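Local coordinates for endoglucanase family 5 (Clostridium acetobutylicum ATCC 824, PDB 6PZ7), which probably cleaves internal linkages in cellulose and related beta-glucans, as a broad-specificity endoglucanase of glycoside hydrolase subfamily GH5_4, at residues 249-254 with 290-295; 235-240 with 278-283. All blocks are in the same frame, centred on the assembly; numbering follows the deposited sequence.

Contact 1 of 2, residues 249-254 with 290-295; sequences GQLNAI and SDARKK
Leu251 and Ala292 mark the point where the two helix segments, 249-254 and 290-295, come nearest, their CA atoms 6.4 Å apart. The apolar part of the contact is made by the leucine fork, which sits over Ala292 with one methyl by its side chain and the other by its backbone. CD2 lies 4.2 Å from Ala292 CB, while CD1 comes to 3.8 Å from Ala292 N. On the side toward the helix end, Leu251 CB rests 3.8 Å from Lys295 CD, so the aliphatic part of the lysine extends the apolar surface beyond the last helical turn.

Both helices belong to the outer layer of the (beta/alpha)8, or TIM, barrel, in which helix 241-259, strand 265-270 and helix 278-294 follow one another. Leu251 also touches Ile267 of that intervening strand, which seats helix 241-259 on the barrel wall. Lys295 is the first residue to depart from helical backbone angles.

The polar part sits beside this apolar patch. Lys295 rises from the helix end with an extended chain that bends only at its last torsion (chi4 48°), which swings NZ back to Asp291. There it forms a salt bridge, NZ to OD1 3.1 Å, meeting the oxygen on its syn side and 32° out of the carboxylate plane. NZ also pairs with Asp248, one turn before Asn252, so one ammonium serves two acids. Asp291 OD2 and Asp248 OD1 lie close as like charges, and the shared ammonium probably offsets their repulsion. No hydrogen bond spans the segments. Instead, Asn252 crosses the lysine at about a right angle, its OD1 3.6 Å from Lys295 CE, and Asp291 OD2 packs 3.7 Å from Leu251 CD1.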
# COMPACT_ATOMS: atom_id res chain seq x y z
N GLY A 249 -12.66 17.47 -1.35
CA GLY A 249 -13.02 17.22 -2.74
C GLY A 249 -12.36 15.96 -3.28
O GLY A 249 -12.98 15.17 -4.01
N GLN A 250 -11.08 15.75 -2.96
CA GLN A 250 -10.38 14.57 -3.45
C GLN A 250 -10.95 13.30 -2.83
O GLN A 250 -11.18 12.30 -3.53
CB GLN A 250 -8.89 14.71 -3.14
CG GLN A 250 -8.16 15.78 -3.94
CD GLN A 250 -6.82 16.10 -3.37
OE1 GLN A 250 -6.66 16.21 -2.16
NE2 GLN A 250 -5.85 16.25 -4.24
N LEU A 251 -11.23 13.32 -1.53
CA LEU A 251 -11.81 12.16 -0.88
C LEU A 251 -13.22 11.90 -1.36
O LEU A 251 -13.62 10.75 -1.55
CB LEU A 251 -11.73 12.31 0.65
CG LEU A 251 -10.32 12.31 1.24
CD1 LEU A 251 -10.37 12.78 2.68
CD2 LEU A 251 -9.72 10.92 1.16
N ASN A 252 -13.98 12.97 -1.63
CA ASN A 252 -15.34 12.79 -2.13
C ASN A 252 -15.34 12.18 -3.53
O ASN A 252 -16.26 11.41 -3.86
CB ASN A 252 -16.07 14.13 -2.09
CG ASN A 252 -17.55 13.95 -1.99
OD1 ASN A 252 -18.03 13.06 -1.29
ND2 ASN A 252 -18.29 14.79 -2.71
N ALA A 253 -14.36 12.50 -4.37
CA ALA A 253 -14.29 11.86 -5.67
C ALA A 253 -14.11 10.35 -5.54
O ALA A 253 -14.71 9.58 -6.29
CB ALA A 253 -13.18 12.46 -6.52
N ILE A 254 -13.27 9.91 -4.60
CA ILE A 254 -13.06 8.48 -4.35
C ILE A 254 -14.33 7.85 -3.81
O ILE A 254 -14.75 6.78 -4.26
CB ILE A 254 -11.88 8.29 -3.39
CG1 ILE A 254 -10.58 8.82 -3.99
CG2 ILE A 254 -11.76 6.84 -3.00
CD1 ILE A 254 -9.42 8.96 -2.97
N SER A 290 -10.02 11.60 9.54
CA SER A 290 -11.42 11.69 9.98
C SER A 290 -12.36 11.82 8.79
O SER A 290 -13.41 11.18 8.76
CB SER A 290 -11.60 12.83 10.96
OG SER A 290 -11.31 14.08 10.37
N ASP A 291 -12.00 12.62 7.80
CA ASP A 291 -12.87 12.76 6.62
C ASP A 291 -12.90 11.46 5.81
O ASP A 291 -13.96 11.03 5.34
CB ASP A 291 -12.40 13.93 5.77
CG ASP A 291 -13.44 14.42 4.81
OD1 ASP A 291 -14.65 14.15 5.01
OD2 ASP A 291 -13.07 15.09 3.84
N ALA A 292 -11.75 10.81 5.66
CA ALA A 292 -11.73 9.52 4.98
C ALA A 292 -12.64 8.52 5.68
O ALA A 292 -13.43 7.83 5.02
CB ALA A 292 -10.29 9.00 4.88
N ARG A 293 -12.58 8.47 7.01
CA ARG A 293 -13.40 7.51 7.75
C ARG A 293 -14.88 7.82 7.59
O ARG A 293 -15.70 6.89 7.48
CB ARG A 293 -13.02 7.50 9.23
CG ARG A 293 -13.95 6.67 10.14
CD ARG A 293 -13.54 5.19 10.30
NE ARG A 293 -13.70 4.38 9.10
CZ ARG A 293 -12.71 3.73 8.47
NH1 ARG A 293 -11.47 3.78 8.94
NH2 ARG A 293 -13.00 3.03 7.39
N LYS A 294 -15.26 9.10 7.55
CA LYS A 294 -16.65 9.42 7.33
C LYS A 294 -17.14 8.91 5.99
O LYS A 294 -18.33 8.62 5.83
CB LYS A 294 -16.82 10.93 7.40
CG LYS A 294 -16.80 11.47 8.82
CD LYS A 294 -16.92 12.99 8.86
CE LYS A 294 -16.83 13.50 10.30
NZ LYS A 294 -16.79 14.99 10.35
N LYS A 295 -16.24 8.78 5.02
CA LYS A 295 -16.51 8.25 3.69
C LYS A 295 -16.20 6.76 3.58
O LYS A 295 -16.15 6.24 2.45
CB LYS A 295 -15.74 9.08 2.66
CG LYS A 295 -16.25 10.53 2.58
CD LYS A 295 -15.25 11.44 1.88
CE LYS A 295 -15.81 12.81 1.51
NZ LYS A 295 -16.54 13.51 2.60

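Contact 2 of 2, residues 235-240 with 278-283; sequences TSHWGG and ESSRAS
The Trp238 indole leans its six-membered ring against Ser283, whose carbonyl O and side chain both meet it. This is the rim of a TIM barrel, where the loop between helix 226-229 and helix 241-259 passes the first turns of helix 278-294. CZ3 comes within 3.5 Å of Ser283 O at an oblique angle, and CE3 lies 3.9 Å from Ser283 CB. Around the same indole stand Phe228, with ring planes inclined at about 55°, and Asp243 and Lys244 of helix 241-259. The second flat group, the His237 imidazole, has Ser236 OG above one face, displaced toward the rim, and approaches Ser280 OG obliquely, 4.1 Å from CD2.

The tryptophan is therefore wedged between two successive barrel helices, and it is the one buried residue among those that touch in an otherwise surface-lying contact. Its CG stands anti to the backbone N (chi1 -169°), an orientation that carries the indole along the helix to Ser283 while the backbone N remains beside Ser280.

That N is the donor of the single hydrogen bond across the segments, to Ser280 OG, at 3.2 Å and with an N-H...O angle of 163°, nearly straight. The serine hydroxyl thus accepts the loop's N-H, and the indole packs a turn further along the helix. Just upstream the loop is organised by itself: Thr235 OG1 accepts from His237 N at 3.1 Å, an ST turn. Ser236 O, meanwhile, is held by Asn277 ND2 immediately before the helix. Downstream, the backbone N of Gly239 donates to Asp243 OD2.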
# COMPACT_ATOMS: atom_id res chain seq x y z
N THR A 235 5.10 24.61 0.21
CA THR A 235 4.73 25.21 1.48
C THR A 235 4.90 24.24 2.64
O THR A 235 4.73 23.02 2.51
CB THR A 235 3.27 25.68 1.44
OG1 THR A 235 2.95 26.36 2.66
CG2 THR A 235 2.30 24.53 1.25
N SER A 236 5.17 24.82 3.81
CA SER A 236 5.24 24.06 5.05
C SER A 236 4.02 24.26 5.94
O SER A 236 4.00 23.76 7.06
CB SER A 236 6.49 24.45 5.83
OG SER A 236 6.42 25.80 6.22
N HIS A 237 2.98 24.93 5.43
CA HIS A 237 1.77 25.19 6.20
C HIS A 237 0.57 24.51 5.60
O HIS A 237 0.39 24.49 4.38
CB HIS A 237 1.52 26.71 6.30
CG HIS A 237 2.59 27.42 7.07
ND1 HIS A 237 3.47 28.31 6.48
CD2 HIS A 237 2.97 27.33 8.37
CE1 HIS A 237 4.31 28.77 7.40
NE2 HIS A 237 4.02 28.19 8.55
N TRP A 238 -0.24 23.92 6.47
CA TRP A 238 -1.52 23.34 6.08
C TRP A 238 -2.51 23.70 7.15
O TRP A 238 -2.23 23.51 8.34
CB TRP A 238 -1.43 21.79 5.95
CG TRP A 238 -2.66 21.20 5.29
CD1 TRP A 238 -2.78 20.91 3.96
CD2 TRP A 238 -3.91 20.86 5.89
NE1 TRP A 238 -4.03 20.42 3.70
CE2 TRP A 238 -4.74 20.36 4.87
CE3 TRP A 238 -4.43 20.96 7.20
CZ2 TRP A 238 -6.04 19.97 5.10
CZ3 TRP A 238 -5.72 20.54 7.43
CH2 TRP A 238 -6.52 20.06 6.37
N GLY A 239 -3.69 24.12 6.75
CA GLY A 239 -4.77 24.44 7.65
C GLY A 239 -5.68 25.45 6.97
O GLY A 239 -5.30 26.25 6.12
N GLY A 240 -6.92 25.45 7.40
CA GLY A 240 -7.85 26.45 6.95
C GLY A 240 -8.82 25.91 5.91
O GLY A 240 -8.71 24.79 5.40
N GLU A 278 5.45 20.06 12.53
CA GLU A 278 4.61 18.99 13.06
C GLU A 278 3.16 19.42 13.22
O GLU A 278 2.24 18.63 12.96
CB GLU A 278 5.15 18.44 14.40
CG GLU A 278 4.29 17.23 14.88
CD GLU A 278 4.76 16.64 16.17
OE1 GLU A 278 5.68 17.22 16.82
OE2 GLU A 278 4.22 15.61 16.57
N SER A 279 2.91 20.67 13.65
CA SER A 279 1.54 21.11 13.87
C SER A 279 0.73 21.06 12.58
O SER A 279 -0.42 20.61 12.57
CB SER A 279 1.55 22.53 14.43
OG SER A 279 2.29 22.57 15.62
N SER A 280 1.29 21.57 11.50
CA SER A 280 0.59 21.51 10.21
C SER A 280 0.39 20.07 9.76
O SER A 280 -0.66 19.73 9.20
CB SER A 280 1.38 22.27 9.14
OG SER A 280 1.21 23.69 9.27
N ARG A 281 1.42 19.26 9.91
CA ARG A 281 1.31 17.86 9.51
C ARG A 281 0.22 17.15 10.30
O ARG A 281 -0.53 16.34 9.74
CB ARG A 281 2.65 17.15 9.71
CG ARG A 281 3.79 17.67 8.84
CD ARG A 281 5.13 17.07 9.22
NE ARG A 281 5.22 15.66 8.83
CZ ARG A 281 6.12 14.81 9.30
NH1 ARG A 281 6.95 15.17 10.27
NH2 ARG A 281 6.18 13.57 8.82
N ALA A 282 0.11 17.45 11.60
CA ALA A 282 -0.94 16.87 12.44
C ALA A 282 -2.31 17.40 12.06
O ALA A 282 -3.28 16.64 12.05
CB ALA A 282 -0.63 17.14 13.92
N SER A 283 -2.42 18.68 11.75
CA SER A 283 -3.71 19.21 11.29
C SER A 283 -4.18 18.52 10.02
O SER A 283 -5.33 18.11 9.89
CB SER A 283 -3.60 20.71 11.04
OG SER A 283 -3.41 21.46 12.24

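How the contacts relate
Contacts 1 and 2 lie at the two ends of one barrel helix, 278-294, their centres 19 Å apart and their nearest atoms about 7 Å apart without touching. Along the chain the segments alternate: 235-240, 249-254, 278-283, then 290-295. Contact 2 joins the start of helix 278-294 to the loop leading into helix 241-259, whereas contact 1 joins the far end of the former to the middle of the latter. Successive helices of the TIM barrel are thereby tied together at two levels, one buried and one at the surface. Contact 2 occupies the periphery of the end where TIM-barrel active sites lie; contact 1 is toward the other.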